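Local coordinates for protein aldehyde dehydrogenase (Listeria monocytogenes, PDB 3K9D) that probably oxidises aldehydes with NAD or NADP as electron acceptor, as a member of the aldehyde dehydrogenase family, at residues T38-I43 with S132-N137; E52-M57 with I151-R156; F64-D69 with F245-I250; F290-N295 with K335-R340; L418-G423 with S431-P436. All coordinates share one frame; numbering follows the deposited sequence.

Interaction 1. Residues T38-I43 with S132-N137; sequences TIVKAI and SIKAGN
In I133, chi1 of -67° sets CG2 opposite the backbone N and sends it across to helix 33-49, while in V40 chi1 of 163° leaves CG2 as the methyl that faces helix 121-134. I133 CG2 meets I39 CG2 at 3.8 Å, the two side chains crossing at about a right angle, and V40 CG2 stands 4.0 Å from the same I133 methyl. The other branch of I133 is used as well: its CG1 lies 4.0 Å from I43 CD1. Thus I39, V40 and I43, on one face of their helix, converge on I133 from one side. V40 also presses on the backbone, its CG2 3.7 Å from K134 CA. This is helix-to-helix packing in the domain that binds the dinucleotide in aldehyde dehydrogenases, with A162 of helix 148-164 and I85 of helix 67-85 closing in around it. Helix 121-134 ends here in a Schellman motif with G136 at positive phi. N137 ND2 gives a bent bond of 3.1 Å to S132 O, in the carbonyl plane on a lone pair, and N137 N bonds to the same oxygen. The K134 ammonium turns to D37 and to the carbonyls of I85 and M88. Across the two segments no hydrogen bond forms, so the fit of branched aliphatic groups holds them together, while polar atoms at the helix end are satisfied within the turn or outside the contact.

Interaction 2. Residues E52-M57 with I151-R156; sequences EKLAKM and ILETVR
K53 NZ, from the other helix, and R156 NH2 reach E153 OE2 from opposite faces of the carboxylate plane. The R156 guanidinium is met edge-on, with E153 CD lying in its plane. This salt-bridge network crosses a pair of nearly antiparallel helices, 51-62 and 148-164, whose short segments run at 163° with axes 10.0 Å apart at their closest. K53 NZ is 2.7 Å from E153 OE2, on the anti side of that oxygen. R156 grips the acid side-on within one helical turn, R156 NE bonding to E153 OE1 at 2.7 Å and R156 NH2 to E153 OE2 at 3.0 Å, both on the syn side. All three donors stand clearly out of the carboxylate plane, by about 30°, whereas both oxygens lie in the guanidinium plane. The glutamate is thereby fixed in rotation, and its negative charge probably offsets the closeness of the two cations, K53 NZ and R156 NH2, 4.4 Å apart. R156 NH1 has a further salt bridge to E160. Beside the ion pairs the contact turns apolar. Bent at chi2 (70°), the E153 chain exposes its CB and CG to M57, which crosses it at about a right angle with M57 SD 3.6 Å from E153 CG. Deeper in, L54 packs on T154, flanked by T122 of helix 121-134. The hydroxyl of T154 bonds back to the A150 carbonyl, and L54 CD2 packs against T154 OG1 at 3.4 Å.

Interaction 3. Residues F64-D69 with F245-I250; sequences FGIWQD and FDNGTI
D69 OD2 accepts the backbone N-H of D246 at 2.7 Å in a nearly straight bond of 170°, meeting it on the anti side. In return D246 OD1 takes the I66 N-H at 2.9 Å, this donor standing above the carboxylate plane. The two aspartates thus tie the start of helix 67-85, with I66 at its N-cap position, to the loop between helix 232-243 and strand 256-260. In aldehyde dehydrogenases this part of the catalytic domain carries the nucleophilic cysteine loop. D246, N247 and G248 all have left-handed backbone angles, and the D246 carboxylate is further held through OD2 by T249 OG1 and by salt bridges to K70 and K73. G65, with positive phi, brings its CA to 3.2 Å from D246 OD1, a place with no room for a CB. Outside the polar centre, the D69 carboxylate stacks on the F245 ring, their planes 20° apart, and D69 CB lies over the same face in a CH-pi contact. N247, next in the loop, bonds through ND2 to the G304 carbonyl; I66 crosses it at about a right angle, placing I66 CD1 3.4 Å from N247 OD1.

Interaction 4. Residues F290-N295 with K335-R340; sequences FILRPN and KIPYSR
L292 meets the loop 335-340 with three different parts of its side chain. L292 CB lies 4.0 Å from P337 CB, against the pyrrolidine ring. L292 CD1 comes to 3.6 Å from R340 NH2, and L292 CD2 rests 4.0 Å from K335 O, beside the backbone of K335 ahead of the proline. Chi1 of -178° puts CG anti to the backbone N, over the loop, and chi2 of 68° points CD1 to R340 and CD2 to K335. L292 and R340 cross at about a right angle. Next to it, I291 presents CG2 to P337, 3.8 Å from P337 CB, and the two cross obliquely; its other end, I291 CD1, lies 4.0 Å from Y338 CE1, the isoleucine running across the tyrosine at about a right angle. P337 is thus wedged against both hydrophobic residues where helix 281-291 ends and the chain leaves helical geometry at L292. The loop, with a short 3-10 turn over 337-339, follows strand 324-328 and precedes strand 346-352 in the chain, both in the parallel sheet of the catalytic domain, and I346 backs both I291 and Y338. The turn is shaped by I336 O, which accepts from S339 N and also from S339 OG at 2.7 Å. R340 NE pairs with E369. No hydrogen bond joins the two six-residue segments, but Y338 OH to A284 O and R340 NH2 to G296 O tie the loop to the same helix and the chain after it, so these bonds reinforce the apolar packing on proline.

Interaction 5. Residues L418-G423 with S431-P436; sequences LTLGCG and SDNIGP
T419 to G421 and D432 to I434 form the firmly held part of this contact, where T419 O accepts the N-H of I434 at 3.1 Å. A second bond, from G421 N to D432 O at 2.8 Å, lies two residues on. Between them L420 and N433 face each other as a non-hydrogen-bonded antiparallel pair, CA to CA 4.6 Å, making a single beta bridge between two passes of the long loop ahead of strand 440-447. I434 has CG1 lodged between its own N and carbonyl carbon (chi1 80°), and this turns I434 CG1 to T419 CG2 at 3.8 Å. L420 and N433 lie side by side, pointing the same way, with L420 CD2 3.5 Å from N433 ND2 and equally near the rest of the amide. That amide is fixed by R396 and by the carbonyls of V415 and G407, while T419 OG1 bonds to T198. At G423 the backbones come closest, G423 CA 3.9 Å from S431 CA, yet no hydrogen bond joins these two residues. The looser, more open side is at D432, which is partly exposed and whose side chain points away from 418-423. Backbone bonds thus pair the two passes within the chain, while S431 OG and D432 OD1 spend their polar groups on the second subunit, bonding to the I442 carbonyl and to R444 of that subunit.

Overall arrangement
Interactions 1, 2 and 3 interlock along the chain: helices 33-49, 51-62 and 67-85 follow one another and each meets a partner much later in sequence. Interactions 1 and 2 lie in the same, probably dinucleotide-binding, domain, centres about 19 Å apart. Interaction 3 touches interaction 2 where W67 NE1 approaches E52 O (centres about 16 Å apart) and leads over to the catalytic domain. There interaction 4 borders the parallel sheet, on the opposite side of the chain's centre from interaction 1 (centres about 42 Å apart). Interaction 5, last in sequence and closest to that centre, touches interaction 1 through P436 against K134 and A135. Interactions 3 and 5 both touch the second subunit, so parts far apart in sequence line the dimer interface.

Interaction 1. Residues T38-I43 with S132-N137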
# COMPACT_ATOMS: atom_id res chain seq x y z
N THR A 38 -19.29 -19.26 1.04
CA THR A 38 -19.71 -20.38 1.88
C THR A 38 -18.78 -20.60 3.08
O THR A 38 -19.23 -20.80 4.20
CB THR A 38 -19.85 -21.68 1.03
OG1 THR A 38 -20.97 -21.55 0.15
CG2 THR A 38 -20.08 -22.91 1.90
N ILE A 39 -17.47 -20.56 2.84
CA ILE A 39 -16.47 -20.68 3.89
C ILE A 39 -16.49 -19.48 4.84
O ILE A 39 -16.46 -19.65 6.05
CB ILE A 39 -15.06 -20.87 3.28
CG1 ILE A 39 -14.97 -22.21 2.56
CG2 ILE A 39 -13.96 -20.75 4.35
CD1 ILE A 39 -13.99 -22.19 1.36
N VAL A 40 -16.54 -18.27 4.26
CA VAL A 40 -16.64 -17.00 5.00
C VAL A 40 -17.82 -17.02 6.00
O VAL A 40 -17.66 -16.67 7.17
CB VAL A 40 -16.78 -15.82 4.00
CG1 VAL A 40 -17.30 -14.53 4.68
CG2 VAL A 40 -15.44 -15.54 3.32
N LYS A 41 -18.99 -17.45 5.52
CA LYS A 41 -20.20 -17.57 6.35
C LYS A 41 -20.02 -18.58 7.49
O LYS A 41 -20.49 -18.35 8.61
CB LYS A 41 -21.41 -17.91 5.45
CG LYS A 41 -22.63 -18.60 6.11
CD LYS A 41 -23.62 -17.63 6.70
CE LYS A 41 -25.05 -18.11 6.49
NZ LYS A 41 -25.37 -19.36 7.25
N ALA A 42 -19.33 -19.69 7.20
CA ALA A 42 -19.04 -20.71 8.22
C ALA A 42 -18.10 -20.19 9.31
O ALA A 42 -18.23 -20.57 10.48
CB ALA A 42 -18.45 -21.93 7.58
N ILE A 43 -17.15 -19.33 8.92
CA ILE A 43 -16.22 -18.70 9.86
C ILE A 43 -16.98 -17.72 10.76
O ILE A 43 -16.79 -17.71 11.99
CB ILE A 43 -15.04 -17.98 9.10
CG1 ILE A 43 -14.16 -19.01 8.40
CG2 ILE A 43 -14.21 -17.12 10.04
CD1 ILE A 43 -13.23 -18.45 7.28
N SER A 132 -9.43 -11.86 4.93
CA SER A 132 -8.39 -12.54 4.14
C SER A 132 -8.97 -13.65 3.28
O SER A 132 -8.74 -13.69 2.07
CB SER A 132 -7.28 -13.10 5.02
OG SER A 132 -6.68 -12.08 5.80
N ILE A 133 -9.72 -14.55 3.92
CA ILE A 133 -10.39 -15.65 3.22
C ILE A 133 -11.37 -15.14 2.16
O ILE A 133 -11.43 -15.70 1.05
CB ILE A 133 -11.10 -16.62 4.23
CG1 ILE A 133 -10.07 -17.37 5.10
CG2 ILE A 133 -12.01 -17.60 3.49
CD1 ILE A 133 -9.32 -18.51 4.39
N LYS A 134 -12.10 -14.07 2.48
CA LYS A 134 -13.03 -13.40 1.54
C LYS A 134 -12.34 -12.97 0.24
O LYS A 134 -12.95 -13.03 -0.84
CB LYS A 134 -13.69 -12.17 2.19
CG LYS A 134 -14.66 -11.38 1.30
CD LYS A 134 -15.84 -12.21 0.81
CE LYS A 134 -16.65 -11.43 -0.21
NZ LYS A 134 -18.08 -11.84 -0.35
N ALA A 135 -11.09 -12.54 0.35
CA ALA A 135 -10.32 -12.10 -0.81
C ALA A 135 -9.48 -13.22 -1.46
O ALA A 135 -8.74 -12.97 -2.42
CB ALA A 135 -9.46 -10.89 -0.44
N GLY A 136 -9.64 -14.45 -0.95
CA GLY A 136 -9.00 -15.64 -1.53
C GLY A 136 -7.59 -15.93 -1.04
O GLY A 136 -6.81 -16.62 -1.71
N ASN A 137 -7.28 -15.42 0.15
CA ASN A 137 -5.94 -15.53 0.76
C ASN A 137 -5.93 -16.56 1.88
O ASN A 137 -6.95 -16.81 2.49
CB ASN A 137 -5.56 -14.20 1.42
CG ASN A 137 -5.56 -13.03 0.46
OD1 ASN A 137 -4.69 -12.91 -0.40
ND2 ASN A 137 -6.52 -12.14 0.64

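Interaction 2. Residues E52-M57 with I151-R156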
# COMPACT_ATOMS: atom_id res chain seq x y z
N GLU A 52 -19.06 -16.01 23.71
CA GLU A 52 -18.90 -16.02 25.15
C GLU A 52 -17.63 -16.76 25.58
O GLU A 52 -16.88 -16.25 26.41
CB GLU A 52 -20.14 -16.64 25.81
CG GLU A 52 -21.43 -15.85 25.55
CD GLU A 52 -21.65 -14.73 26.57
OE1 GLU A 52 -20.87 -14.60 27.53
OE2 GLU A 52 -22.64 -13.98 26.41
N LYS A 53 -17.43 -17.95 25.02
CA LYS A 53 -16.24 -18.77 25.24
C LYS A 53 -14.92 -18.03 25.05
O LYS A 53 -14.05 -18.07 25.92
CB LYS A 53 -16.27 -20.01 24.33
CG LYS A 53 -15.02 -20.85 24.44
CD LYS A 53 -15.17 -22.24 23.86
CE LYS A 53 -14.04 -23.12 24.33
NZ LYS A 53 -13.95 -24.37 23.54
N LEU A 54 -14.80 -17.36 23.91
CA LEU A 54 -13.57 -16.69 23.51
C LEU A 54 -13.33 -15.40 24.28
O LEU A 54 -12.21 -15.13 24.69
CB LEU A 54 -13.58 -16.45 22.00
CG LEU A 54 -13.60 -17.73 21.17
CD1 LEU A 54 -13.80 -17.40 19.70
CD2 LEU A 54 -12.32 -18.57 21.41
N ALA A 55 -14.40 -14.61 24.47
CA ALA A 55 -14.36 -13.42 25.35
C ALA A 55 -13.88 -13.76 26.75
O ALA A 55 -13.01 -13.07 27.28
CB ALA A 55 -15.73 -12.76 25.42
N LYS A 56 -14.43 -14.82 27.36
CA LYS A 56 -14.00 -15.25 28.71
C LYS A 56 -12.54 -15.73 28.74
O LYS A 56 -11.82 -15.36 29.65
CB LYS A 56 -14.92 -16.32 29.31
CG LYS A 56 -14.73 -16.57 30.83
CD LYS A 56 -14.59 -15.27 31.64
CE LYS A 56 -14.71 -15.52 33.13
NZ LYS A 56 -13.80 -14.68 33.94
N MET A 57 -12.13 -16.53 27.75
CA MET A 57 -10.72 -16.95 27.61
C MET A 57 -9.77 -15.74 27.59
O MET A 57 -8.81 -15.69 28.37
CB MET A 57 -10.50 -17.84 26.37
CG MET A 57 -11.05 -19.26 26.50
SD MET A 57 -10.69 -20.38 25.12
CE MET A 57 -9.07 -20.98 25.62
N ILE A 151 -6.17 -17.07 21.48
CA ILE A 151 -5.96 -16.90 20.04
C ILE A 151 -5.96 -18.26 19.35
O ILE A 151 -6.69 -18.44 18.40
CB ILE A 151 -4.69 -16.10 19.72
CG1 ILE A 151 -4.83 -14.65 20.22
CG2 ILE A 151 -4.47 -16.02 18.22
CD1 ILE A 151 -3.53 -13.94 20.34
N LEU A 152 -5.16 -19.19 19.88
CA LEU A 152 -5.09 -20.56 19.38
C LEU A 152 -6.45 -21.22 19.33
O LEU A 152 -6.77 -21.86 18.33
CB LEU A 152 -4.11 -21.40 20.21
CG LEU A 152 -2.61 -21.27 19.97
CD1 LEU A 152 -1.87 -22.22 20.89
CD2 LEU A 152 -2.28 -21.59 18.51
N GLU A 153 -7.25 -21.04 20.38
CA GLU A 153 -8.60 -21.62 20.43
C GLU A 153 -9.59 -20.97 19.47
O GLU A 153 -10.40 -21.68 18.87
CB GLU A 153 -9.13 -21.70 21.87
CG GLU A 153 -10.58 -22.20 22.01
CD GLU A 153 -10.75 -23.69 21.69
OE1 GLU A 153 -9.78 -24.36 21.31
OE2 GLU A 153 -11.88 -24.18 21.82
N THR A 154 -9.52 -19.65 19.29
CA THR A 154 -10.22 -18.93 18.20
C THR A 154 -9.85 -19.48 16.82
O THR A 154 -10.72 -19.73 15.98
CB THR A 154 -9.89 -17.41 18.19
OG1 THR A 154 -10.00 -16.88 19.51
CG2 THR A 154 -10.83 -16.64 17.26
N VAL A 155 -8.54 -19.65 16.60
CA VAL A 155 -8.04 -20.21 15.36
C VAL A 155 -8.54 -21.64 15.17
O VAL A 155 -9.06 -21.96 14.10
CB VAL A 155 -6.49 -20.12 15.26
CG1 VAL A 155 -5.96 -20.99 14.09
CG2 VAL A 155 -6.07 -18.68 15.09
N ARG A 156 -8.43 -22.47 16.20
CA ARG A 156 -8.92 -23.85 16.16
C ARG A 156 -10.41 -23.93 15.76
O ARG A 156 -10.78 -24.72 14.89
CB ARG A 156 -8.70 -24.55 17.50
CG ARG A 156 -8.84 -26.08 17.44
CD ARG A 156 -9.03 -26.70 18.81
NE ARG A 156 -10.27 -26.28 19.45
CZ ARG A 156 -11.45 -26.87 19.30
NH1 ARG A 156 -11.58 -27.93 18.51
NH2 ARG A 156 -12.52 -26.40 19.94

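Interaction 3. Residues F64-D69 with F245-I250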
# COMPACT_ATOMS: atom_id res chain seq x y z
N PHE A 64 -7.14 -8.25 30.87
CA PHE A 64 -7.68 -6.98 30.37
C PHE A 64 -9.19 -7.06 30.24
O PHE A 64 -9.76 -8.12 30.01
CB PHE A 64 -7.14 -6.57 28.98
CG PHE A 64 -5.63 -6.50 28.86
CD1 PHE A 64 -4.81 -6.33 29.97
CD2 PHE A 64 -5.05 -6.56 27.60
CE1 PHE A 64 -3.43 -6.26 29.84
CE2 PHE A 64 -3.66 -6.49 27.45
CZ PHE A 64 -2.85 -6.34 28.56
N GLY A 65 -9.81 -5.89 30.38
CA GLY A 65 -11.16 -5.65 29.94
C GLY A 65 -12.31 -6.18 30.76
O GLY A 65 -12.16 -6.55 31.93
N ILE A 66 -13.47 -6.19 30.12
CA ILE A 66 -14.73 -6.59 30.73
C ILE A 66 -15.30 -7.74 29.88
O ILE A 66 -15.39 -7.62 28.65
CB ILE A 66 -15.72 -5.40 30.78
CG1 ILE A 66 -15.15 -4.28 31.66
CG2 ILE A 66 -17.10 -5.82 31.29
CD1 ILE A 66 -15.84 -2.93 31.49
N TRP A 67 -15.62 -8.86 30.53
CA TRP A 67 -16.19 -10.01 29.81
C TRP A 67 -17.31 -9.61 28.85
O TRP A 67 -17.19 -9.84 27.65
CB TRP A 67 -16.64 -11.09 30.81
CG TRP A 67 -17.13 -12.41 30.19
CD1 TRP A 67 -17.11 -12.79 28.87
CD2 TRP A 67 -17.67 -13.52 30.91
NE1 TRP A 67 -17.64 -14.05 28.73
CE2 TRP A 67 -17.99 -14.52 29.96
CE3 TRP A 67 -17.94 -13.76 32.26
CZ2 TRP A 67 -18.55 -15.75 30.33
CZ3 TRP A 67 -18.49 -14.98 32.63
CH2 TRP A 67 -18.79 -15.96 31.67
N GLN A 68 -18.35 -8.96 29.36
CA GLN A 68 -19.49 -8.46 28.56
C GLN A 68 -19.06 -7.71 27.29
O GLN A 68 -19.56 -7.99 26.20
CB GLN A 68 -20.40 -7.57 29.41
CG GLN A 68 -21.75 -7.19 28.73
CD GLN A 68 -22.67 -6.34 29.61
OE1 GLN A 68 -22.48 -6.22 30.83
NE2 GLN A 68 -23.69 -5.75 28.99
N ASP A 69 -18.14 -6.76 27.45
CA ASP A 69 -17.66 -5.93 26.34
C ASP A 69 -16.90 -6.71 25.26
O ASP A 69 -17.05 -6.41 24.07
CB ASP A 69 -16.83 -4.76 26.87
CG ASP A 69 -17.68 -3.72 27.63
OD1 ASP A 69 -18.93 -3.76 27.57
OD2 ASP A 69 -17.10 -2.83 28.27
N PHE A 245 -15.57 1.25 27.63
CA PHE A 245 -15.76 -0.00 26.89
C PHE A 245 -14.52 -0.90 26.92
O PHE A 245 -13.48 -0.53 26.37
CB PHE A 245 -16.17 0.26 25.43
CG PHE A 245 -16.68 -0.96 24.72
CD1 PHE A 245 -17.98 -1.42 24.94
CD2 PHE A 245 -15.87 -1.65 23.84
CE1 PHE A 245 -18.45 -2.54 24.29
CE2 PHE A 245 -16.35 -2.79 23.19
CZ PHE A 245 -17.64 -3.22 23.42
N ASP A 246 -14.65 -2.06 27.57
CA ASP A 246 -13.56 -3.01 27.79
C ASP A 246 -12.40 -2.38 28.59
O ASP A 246 -11.24 -2.73 28.39
CB ASP A 246 -13.08 -3.62 26.46
CG ASP A 246 -12.42 -4.97 26.62
OD1 ASP A 246 -12.99 -5.83 27.32
OD2 ASP A 246 -11.34 -5.19 26.03
N ASN A 247 -12.74 -1.46 29.50
CA ASN A 247 -11.78 -0.58 30.20
C ASN A 247 -10.77 0.13 29.27
O ASN A 247 -9.59 0.24 29.59
CB ASN A 247 -11.03 -1.34 31.32
CG ASN A 247 -11.97 -2.03 32.31
OD1 ASN A 247 -13.00 -1.48 32.68
ND2 ASN A 247 -11.60 -3.21 32.76
N GLY A 248 -11.23 0.58 28.10
CA GLY A 248 -10.43 1.43 27.19
C GLY A 248 -9.39 0.78 26.28
O GLY A 248 -8.44 1.43 25.84
N THR A 249 -9.56 -0.51 25.98
CA THR A 249 -8.59 -1.25 25.14
C THR A 249 -8.59 -0.95 23.65
O THR A 249 -7.64 -1.28 22.94
CB THR A 249 -8.80 -2.78 25.25
OG1 THR A 249 -10.17 -3.06 24.98
CG2 THR A 249 -8.42 -3.28 26.63
N ILE A 250 -9.68 -0.38 23.15
CA ILE A 250 -9.79 -0.05 21.73
C ILE A 250 -9.08 1.28 21.47
O ILE A 250 -9.27 2.24 22.21
CB ILE A 250 -11.29 -0.06 21.29
CG1 ILE A 250 -11.86 -1.49 21.40
CG2 ILE A 250 -11.47 0.47 19.85
CD1 ILE A 250 -13.34 -1.60 21.15

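Interaction 4. Residues F290-N295 with K335-R340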
# COMPACT_ATOMS: atom_id res chain seq x y z
N PHE A 290 3.09 7.59 38.10
CA PHE A 290 2.88 6.14 37.93
C PHE A 290 2.73 5.67 36.47
O PHE A 290 3.30 4.64 36.07
CB PHE A 290 1.68 5.67 38.76
CG PHE A 290 1.44 4.19 38.66
CD1 PHE A 290 2.24 3.29 39.36
CD2 PHE A 290 0.43 3.70 37.84
CE1 PHE A 290 2.03 1.91 39.26
CE2 PHE A 290 0.21 2.33 37.73
CZ PHE A 290 1.02 1.43 38.43
N ILE A 291 1.94 6.41 35.69
CA ILE A 291 1.68 6.14 34.28
C ILE A 291 2.94 6.21 33.39
O ILE A 291 3.17 5.33 32.53
CB ILE A 291 0.61 7.12 33.71
CG1 ILE A 291 -0.81 6.78 34.18
CG2 ILE A 291 0.58 7.09 32.20
CD1 ILE A 291 -1.84 7.81 33.69
N LEU A 292 3.76 7.24 33.59
CA LEU A 292 4.95 7.44 32.77
C LEU A 292 6.20 6.79 33.37
O LEU A 292 6.64 7.17 34.46
CB LEU A 292 5.20 8.93 32.50
CG LEU A 292 6.40 9.28 31.59
CD1 LEU A 292 6.17 8.83 30.15
CD2 LEU A 292 6.75 10.75 31.65
N ARG A 293 6.73 5.79 32.66
CA ARG A 293 7.94 5.06 33.02
C ARG A 293 9.20 5.91 32.76
O ARG A 293 9.16 6.83 31.93
CB ARG A 293 8.00 3.73 32.24
CG ARG A 293 7.75 2.49 33.10
CD ARG A 293 6.75 1.52 32.49
NE ARG A 293 7.36 0.35 31.85
CZ ARG A 293 7.14 -0.01 30.58
NH1 ARG A 293 7.71 -1.08 30.07
NH2 ARG A 293 6.34 0.71 29.82
N PRO A 294 10.30 5.64 33.49
CA PRO A 294 11.57 6.38 33.31
C PRO A 294 12.25 6.20 31.94
O PRO A 294 13.06 7.05 31.55
CB PRO A 294 12.47 5.83 34.42
CG PRO A 294 11.54 5.22 35.41
CD PRO A 294 10.43 4.66 34.59
N ASN A 295 11.93 5.12 31.23
CA ASN A 295 12.45 4.94 29.86
C ASN A 295 11.66 5.73 28.80
O ASN A 295 12.05 5.79 27.64
CB ASN A 295 12.59 3.45 29.48
CG ASN A 295 11.26 2.79 29.10
OD1 ASN A 295 10.20 3.15 29.60
ND2 ASN A 295 11.33 1.80 28.22
N LYS A 335 7.00 14.01 27.72
CA LYS A 335 7.14 14.09 29.18
C LYS A 335 5.80 14.38 29.88
O LYS A 335 5.76 14.58 31.10
CB LYS A 335 8.11 15.22 29.57
CG LYS A 335 9.29 15.50 28.62
CD LYS A 335 9.03 16.71 27.72
CE LYS A 335 8.97 16.33 26.24
NZ LYS A 335 10.32 15.93 25.71
N ILE A 336 4.72 14.44 29.10
CA ILE A 336 3.37 14.73 29.61
C ILE A 336 2.46 13.51 29.34
O ILE A 336 1.86 13.39 28.27
CB ILE A 336 2.82 16.07 29.03
CG1 ILE A 336 3.44 17.28 29.76
CG2 ILE A 336 1.33 16.20 29.23
CD1 ILE A 336 4.74 17.79 29.20
N PRO A 337 2.38 12.57 30.31
CA PRO A 337 1.61 11.32 30.16
C PRO A 337 0.12 11.45 29.76
O PRO A 337 -0.38 10.61 29.02
CB PRO A 337 1.75 10.66 31.54
CG PRO A 337 2.15 11.75 32.47
CD PRO A 337 3.04 12.63 31.62
N TYR A 338 -0.56 12.50 30.21
CA TYR A 338 -1.98 12.71 29.84
C TYR A 338 -2.22 13.09 28.38
O TYR A 338 -3.32 12.86 27.84
CB TYR A 338 -2.67 13.71 30.78
CG TYR A 338 -2.73 13.20 32.20
CD1 TYR A 338 -3.38 12.00 32.49
CD2 TYR A 338 -2.12 13.90 33.24
CE1 TYR A 338 -3.43 11.52 33.79
CE2 TYR A 338 -2.16 13.41 34.54
CZ TYR A 338 -2.83 12.22 34.81
OH TYR A 338 -2.88 11.73 36.09
N SER A 339 -1.20 13.65 27.74
CA SER A 339 -1.25 14.01 26.33
C SER A 339 -0.96 12.83 25.41
O SER A 339 -0.85 13.00 24.19
CB SER A 339 -0.27 15.15 26.03
OG SER A 339 1.08 14.70 26.04
N ARG A 340 -0.87 11.63 25.98
CA ARG A 340 -0.47 10.41 25.26
C ARG A 340 -1.48 9.26 25.45
O ARG A 340 -2.43 9.37 26.23
CB ARG A 340 0.94 9.98 25.70
CG ARG A 340 2.02 11.07 25.51
CD ARG A 340 3.40 10.61 25.95
NE ARG A 340 3.73 9.29 25.41
CZ ARG A 340 4.82 8.59 25.75
NH1 ARG A 340 5.04 7.40 25.21
NH2 ARG A 340 5.69 9.09 26.62

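Interaction 5. Residues L418-G423 with S431-P436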
# COMPACT_ATOMS: atom_id res chain seq x y z
N LEU A 418 -11.15 -3.94 12.67
CA LEU A 418 -10.35 -3.84 13.87
C LEU A 418 -8.89 -3.55 13.54
O LEU A 418 -8.05 -3.46 14.44
CB LEU A 418 -10.53 -5.10 14.74
CG LEU A 418 -11.94 -5.22 15.34
CD1 LEU A 418 -12.23 -6.65 15.74
CD2 LEU A 418 -12.15 -4.29 16.52
N THR A 419 -8.60 -3.40 12.25
CA THR A 419 -7.32 -2.84 11.77
C THR A 419 -7.58 -1.48 11.13
O THR A 419 -8.13 -1.37 10.03
CB THR A 419 -6.55 -3.82 10.85
OG1 THR A 419 -6.17 -4.96 11.61
CG2 THR A 419 -5.27 -3.18 10.26
N LEU A 420 -7.19 -0.44 11.86
CA LEU A 420 -7.49 0.92 11.51
C LEU A 420 -6.18 1.56 11.04
O LEU A 420 -5.31 1.86 11.85
CB LEU A 420 -8.08 1.65 12.74
CG LEU A 420 -9.25 0.95 13.47
CD1 LEU A 420 -9.83 1.81 14.59
CD2 LEU A 420 -10.36 0.58 12.52
N GLY A 421 -6.04 1.73 9.72
CA GLY A 421 -4.80 2.28 9.18
C GLY A 421 -4.63 3.74 9.55
O GLY A 421 -5.63 4.46 9.63
N CYS A 422 -3.39 4.16 9.80
CA CYS A 422 -3.10 5.55 10.13
C CYS A 422 -2.64 6.37 8.92
O CYS A 422 -2.45 7.59 9.01
CB CYS A 422 -2.10 5.68 11.29
SG CYS A 422 -0.54 4.79 11.10
N GLY A 423 -2.45 5.70 7.78
CA GLY A 423 -1.99 6.39 6.59
C GLY A 423 -0.56 6.88 6.68
O GLY A 423 0.16 6.55 7.63
N SER A 431 -4.84 4.48 5.00
CA SER A 431 -5.64 5.18 5.99
C SER A 431 -6.98 4.45 6.18
O SER A 431 -7.86 4.92 6.90
CB SER A 431 -5.91 6.61 5.52
OG SER A 431 -6.55 6.60 4.25
N ASP A 432 -7.13 3.31 5.51
CA ASP A 432 -8.43 2.64 5.52
C ASP A 432 -8.70 1.89 6.81
O ASP A 432 -7.77 1.48 7.52
CB ASP A 432 -8.59 1.71 4.31
CG ASP A 432 -8.43 2.44 2.97
OD1 ASP A 432 -8.63 3.67 2.91
OD2 ASP A 432 -8.09 1.77 1.98
N ASN A 433 -9.98 1.77 7.13
CA ASN A 433 -10.45 0.68 7.98
C ASN A 433 -10.41 -0.49 7.05
O ASN A 433 -11.16 -0.55 6.08
CB ASN A 433 -11.89 0.93 8.43
CG ASN A 433 -11.99 1.84 9.65
OD1 ASN A 433 -11.17 2.73 9.85
ND2 ASN A 433 -13.01 1.61 10.47
N ILE A 434 -9.53 -1.43 7.30
CA ILE A 434 -9.23 -2.33 6.21
C ILE A 434 -10.11 -3.57 6.16
O ILE A 434 -10.65 -4.04 7.18
CB ILE A 434 -7.71 -2.57 6.00
CG1 ILE A 434 -7.13 -3.58 6.97
CG2 ILE A 434 -6.95 -1.25 5.93
CD1 ILE A 434 -6.85 -4.88 6.27
N GLY A 435 -10.32 -4.02 4.93
CA GLY A 435 -11.19 -5.14 4.63
C GLY A 435 -10.71 -5.83 3.37
O GLY A 435 -9.54 -5.70 3.02
N PRO A 436 -11.62 -6.56 2.69
CA PRO A 436 -11.33 -7.34 1.47
C PRO A 436 -10.59 -6.57 0.37
O PRO A 436 -9.64 -7.09 -0.20
CB PRO A 436 -12.72 -7.74 0.98
CG PRO A 436 -13.50 -7.88 2.24
CD PRO A 436 -13.03 -6.71 3.09